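Local structure of hydrolase, putative (Plasmodium vivax, 2B30) at residues D35-V40 with F263-A268; L244-A249 with A290-K295. The protein is a putative Cof-like hydrolase of the haloacid dehalogenase superfamily, possibly a magnesium-dependent phosphatase, and holds a calcium ion in this crystal structure. All coordinates share one frame; numbering follows the deposited sequence.

Interaction 1: residues D35-V40 with F263-A268. With CA (calcium ion), chain E.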
# COMPACT_ATOMS: atom_id res chain seq x y z
N ASP A 35 6.76 -19.24 -3.99
CA ASP A 35 6.90 -19.74 -5.37
C ASP A 35 7.62 -18.73 -6.21
O ASP A 35 7.36 -17.52 -6.11
CB ASP A 35 5.54 -20.00 -6.01
CG ASP A 35 4.77 -21.05 -5.29
OD1 ASP A 35 4.32 -20.76 -4.16
OD2 ASP A 35 4.62 -22.16 -5.85
N GLY A 36 8.52 -19.22 -7.05
CA GLY A 36 9.32 -18.37 -7.91
C GLY A 36 10.53 -17.79 -7.21
O GLY A 36 11.41 -17.24 -7.87
N THR A 37 10.58 -17.92 -5.89
CA THR A 37 11.69 -17.39 -5.10
C THR A 37 12.33 -18.54 -4.33
O THR A 37 13.42 -18.97 -4.67
CB THR A 37 11.21 -16.25 -4.14
OG1 THR A 37 10.61 -15.19 -4.91
CG2 THR A 37 12.37 -15.69 -3.34
N LEU A 38 11.63 -19.05 -3.32
CA LEU A 38 12.14 -20.14 -2.48
C LEU A 38 11.77 -21.52 -3.06
O LEU A 38 12.59 -22.43 -3.06
CB LEU A 38 11.56 -19.98 -1.07
CG LEU A 38 12.18 -20.78 0.08
CD1 LEU A 38 13.58 -20.27 0.40
CD2 LEU A 38 11.31 -20.68 1.33
N PHE A 39 10.53 -21.67 -3.54
CA PHE A 39 10.04 -22.92 -4.09
C PHE A 39 10.06 -22.86 -5.61
O PHE A 39 9.48 -21.94 -6.19
CB PHE A 39 8.60 -23.14 -3.61
CG PHE A 39 7.97 -24.41 -4.10
CD1 PHE A 39 7.89 -25.52 -3.27
CD2 PHE A 39 7.44 -24.49 -5.39
CE1 PHE A 39 7.30 -26.69 -3.71
CE2 PHE A 39 6.84 -25.66 -5.83
CZ PHE A 39 6.77 -26.76 -4.99
N VAL A 40 10.69 -23.86 -6.25
CA VAL A 40 10.97 -23.83 -7.69
C VAL A 40 9.85 -24.49 -8.53
O VAL A 40 9.22 -23.81 -9.35
CB VAL A 40 12.33 -24.49 -8.01
CG1 VAL A 40 12.67 -24.37 -9.49
CG2 VAL A 40 13.44 -23.87 -7.17
N PHE A 263 14.85 -7.24 -2.97
CA PHE A 263 15.58 -7.95 -4.01
C PHE A 263 14.65 -8.77 -4.87
O PHE A 263 13.80 -9.50 -4.35
CB PHE A 263 16.64 -8.83 -3.35
CG PHE A 263 17.73 -8.04 -2.69
CD1 PHE A 263 18.85 -7.65 -3.39
CD2 PHE A 263 17.62 -7.66 -1.36
CE1 PHE A 263 19.85 -6.90 -2.78
CE2 PHE A 263 18.61 -6.92 -0.75
CZ PHE A 263 19.73 -6.54 -1.46
N ALA A 264 14.81 -8.65 -6.19
CA ALA A 264 14.06 -9.49 -7.13
C ALA A 264 14.97 -10.57 -7.71
O ALA A 264 16.08 -10.29 -8.13
CB ALA A 264 13.47 -8.66 -8.24
N VAL A 265 14.50 -11.81 -7.71
CA VAL A 265 15.26 -12.91 -8.30
C VAL A 265 15.47 -12.67 -9.80
O VAL A 265 14.71 -11.95 -10.44
CB VAL A 265 14.56 -14.28 -8.11
CG1 VAL A 265 14.84 -14.84 -6.73
CG2 VAL A 265 13.05 -14.19 -8.35
N ALA A 266 16.53 -13.27 -10.33
CA ALA A 266 16.85 -13.21 -11.76
C ALA A 266 15.65 -13.58 -12.64
O ALA A 266 15.45 -12.99 -13.71
CB ALA A 266 17.99 -14.14 -12.07
N ASN A 267 14.85 -14.54 -12.18
CA ASN A 267 13.65 -14.96 -12.91
C ASN A 267 12.40 -14.11 -12.63
O ASN A 267 11.30 -14.46 -13.05
CB ASN A 267 13.34 -16.43 -12.64
CG ASN A 267 13.30 -16.77 -11.16
OD1 ASN A 267 14.34 -16.85 -10.51
ND2 ASN A 267 12.12 -17.02 -10.64
N ALA A 268 12.56 -12.98 -11.95
CA ALA A 268 11.41 -12.17 -11.58
C ALA A 268 10.77 -11.56 -12.81
O ALA A 268 11.39 -11.45 -13.86
CB ALA A 268 11.81 -11.08 -10.62
CA CA E . 5.88 -15.78 -5.75
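Val-265 sets its CG2 methyl against the carbonyl oxygen of Gly-36 (CG2 to O 3.5 Å), while its other methyl, CG1, faces CG2 of Thr-37 more loosely at 4.3 Å. The same Gly-36 oxygen takes the one hydrogen bond between the segments, from ND2 of Asn-267 (2.9 Å to Gly-36 O). The amide nitrogen comes onto a lone pair in the carbonyl plane, with a C=O...N angle of 137° and a fairly straight N-H...O angle of 158°. The oxygen also lies close to the Asn-267 amide plane, and the two planes are nearly parallel, turned only slightly against each other. CG of Asn-267 stands between its own backbone N and carbonyl carbon (chi1 51°), which turns the amide from the type I turn Val-265 to Ala-268 toward Gly-36. At its other end, OD1 accepts from the backbone N of His-284, and these two bonds together fix which way round the amide sits. Asp-35 binds the calcium through its backbone O at 2.3 Å, the peptide just before the carbonyl held by Asn-267. Its carboxylate turns instead to Arg-70 in a salt bridge, and Thr-37 OG1 is hydrogen-bonded to Asp-33, a further calcium ligand. The Asp-33 to Asp-35 pair corresponds to the DxD motif of the HAD fold. The contact thus joins the metal-binding turn after strand 29-33 to the loop after strand 261-264; Thr-37 also packs on Val-246 of strand 243-247, and Val-265 on Ala-288 of helix 288-297.

Interaction 2: residues L244-A249 with A290-K295. With CA (calcium ion), chain E.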
# COMPACT_ATOMS: atom_id res chain seq x y z
N LEU A 244 14.56 -7.07 5.24
CA LEU A 244 15.03 -7.51 3.93
C LEU A 244 14.01 -8.43 3.29
O LEU A 244 13.57 -9.41 3.89
CB LEU A 244 16.37 -8.24 4.01
CG LEU A 244 16.81 -8.90 2.68
CD1 LEU A 244 18.22 -8.51 2.32
CD2 LEU A 244 16.67 -10.41 2.70
N VAL A 245 13.69 -8.14 2.03
CA VAL A 245 12.60 -8.81 1.32
C VAL A 245 13.05 -9.25 -0.08
O VAL A 245 13.88 -8.59 -0.71
CB VAL A 245 11.35 -7.89 1.25
CG1 VAL A 245 11.62 -6.66 0.43
CG2 VAL A 245 10.16 -8.63 0.70
N VAL A 246 12.50 -10.37 -0.55
CA VAL A 246 12.86 -10.91 -1.85
C VAL A 246 11.63 -11.55 -2.53
O VAL A 246 10.83 -12.22 -1.87
CB VAL A 246 14.10 -11.89 -1.74
CG1 VAL A 246 13.80 -13.08 -0.87
CG2 VAL A 246 14.57 -12.34 -3.12
N GLY A 247 11.47 -11.33 -3.83
CA GLY A 247 10.26 -11.78 -4.55
C GLY A 247 10.39 -11.79 -6.06
O GLY A 247 11.49 -11.62 -6.59
N ASP A 248 9.28 -11.99 -6.76
CA ASP A 248 9.34 -12.28 -8.19
C ASP A 248 8.17 -11.83 -9.05
O ASP A 248 8.35 -11.64 -10.26
CB ASP A 248 9.53 -13.79 -8.39
CG ASP A 248 8.27 -14.57 -8.10
OD1 ASP A 248 7.80 -14.51 -6.95
OD2 ASP A 248 7.75 -15.23 -9.01
N ALA A 249 6.99 -11.65 -8.46
CA ALA A 249 5.76 -11.54 -9.24
C ALA A 249 4.92 -10.30 -8.87
O ALA A 249 5.32 -9.46 -8.07
CB ALA A 249 4.95 -12.82 -9.06
N ALA A 290 19.33 -18.69 -0.76
CA ALA A 290 20.64 -19.09 -0.21
C ALA A 290 21.72 -18.04 -0.53
O ALA A 290 22.43 -17.59 0.36
CB ALA A 290 21.04 -20.46 -0.74
N TYR A 291 21.80 -17.65 -1.81
CA TYR A 291 22.75 -16.64 -2.28
C TYR A 291 22.63 -15.31 -1.55
O TYR A 291 23.64 -14.73 -1.13
CB TYR A 291 22.57 -16.41 -3.78
CG TYR A 291 23.42 -15.28 -4.35
CD1 TYR A 291 24.75 -15.50 -4.71
CD2 TYR A 291 22.89 -14.01 -4.55
CE1 TYR A 291 25.53 -14.48 -5.23
CE2 TYR A 291 23.66 -12.98 -5.08
CZ TYR A 291 24.98 -13.23 -5.41
OH TYR A 291 25.77 -12.22 -5.93
N LEU A 292 21.41 -14.82 -1.40
CA LEU A 292 21.17 -13.53 -0.75
C LEU A 292 21.42 -13.60 0.75
O LEU A 292 22.08 -12.73 1.31
CB LEU A 292 19.75 -13.05 -1.05
CG LEU A 292 19.24 -11.73 -0.47
CD1 LEU A 292 20.23 -10.60 -0.66
CD2 LEU A 292 17.91 -11.37 -1.12
N LEU A 293 20.93 -14.64 1.41
CA LEU A 293 21.10 -14.76 2.87
C LEU A 293 22.58 -14.86 3.26
O LEU A 293 22.99 -14.31 4.29
CB LEU A 293 20.33 -15.96 3.43
CG LEU A 293 18.81 -16.04 3.24
CD1 LEU A 293 18.18 -16.93 4.31
CD2 LEU A 293 18.15 -14.67 3.26
N LYS A 294 23.38 -15.54 2.43
CA LYS A 294 24.83 -15.63 2.66
C LYS A 294 25.46 -14.23 2.66
O LYS A 294 26.28 -13.91 3.53
CB LYS A 294 25.50 -16.53 1.61
N LYS A 295 25.05 -13.39 1.72
CA LYS A 295 25.57 -12.02 1.66
C LYS A 295 25.06 -11.14 2.81
O LYS A 295 25.75 -10.22 3.25
CB LYS A 295 25.28 -11.38 0.30
CG LYS A 295 25.93 -12.14 -0.87
CD LYS A 295 26.61 -11.22 -1.88
CE LYS A 295 27.54 -11.98 -2.83
NZ LYS A 295 28.82 -12.44 -2.19
CA CA E . 5.88 -15.78 -5.75
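Leu-292 reaches from helix 290-295 to strand 244-247, and its branches divide the contact. Chi1 of 179° sets CG anti to the backbone N, which carries it away from the helix toward the sheet. CB stays back from the strand; CG comes to 4.3 Å from CD2 of Leu-244, and the two methyls beyond it make the rest of the contact. CD1 meets CD1 of Leu-244 at 4.2 Å, whereas CD2 comes against Val-246, 3.9 Å from its CB and 4.0 Å from its CG2. CD2 also lies 4.1 Å from CD2 of Leu-244, so this one methyl touches both strand residues. Leu-244 and Val-246 are two positions apart and therefore project from the same face of the strand; each meets Leu-292 tip to tip. Leu-244 also has CG anti to its N (chi1 172°), extending its methyls to the helix, while the shorter Val-246 makes its contact with CB and one methyl. Val-245 between them points to the other face and packs on Ser-262 and Leu-31. Phe-263 of the adjacent strand 261-264 touches both Leu-244 and Leu-292, continuing the apolar layer onto the neighbouring strand. Past the strand end, Asp-248 OD1 binds the calcium at 2.6 Å, in company with Asp-33 and the backbone O of Asp-35. In this chain Asp-252, itself a known calcium-binding residue, does not bind the ion but accepts from the backbone N of both Asp-248 and Ala-249, steadying the turn. Between helix and strand the contact is wholly aliphatic, methyl against methyl and methine within a buried layer: it rests on dispersion and the exclusion of water, without a directional bond, as expected where a helix covers the sheet of a Rossmann-like fold.

How the interactions relate
The centres of interactions 1 and 2 lie about 8 Å apart in the Rossmann-like core, and both reach the larger sheet, where strands 243-247 and 261-264 run parallel as neighbours. Backbone pairs Phe-263 N to Val-245 O (2.8 Å) and Phe-263 O to Gly-247 N (3.0 Å) probably hydrogen-bond the two contacts directly. Along the chain their segments alternate: 35-40, 244-249, 263-268, then 290-295. The calcium unites them as well, since Asp-35 comes from interaction 1 and Asp-248 from interaction 2. Interaction 1 therefore lies at the metal-bearing end of the strands, while interaction 2 packs helix 288-297 on one face of the same sheet.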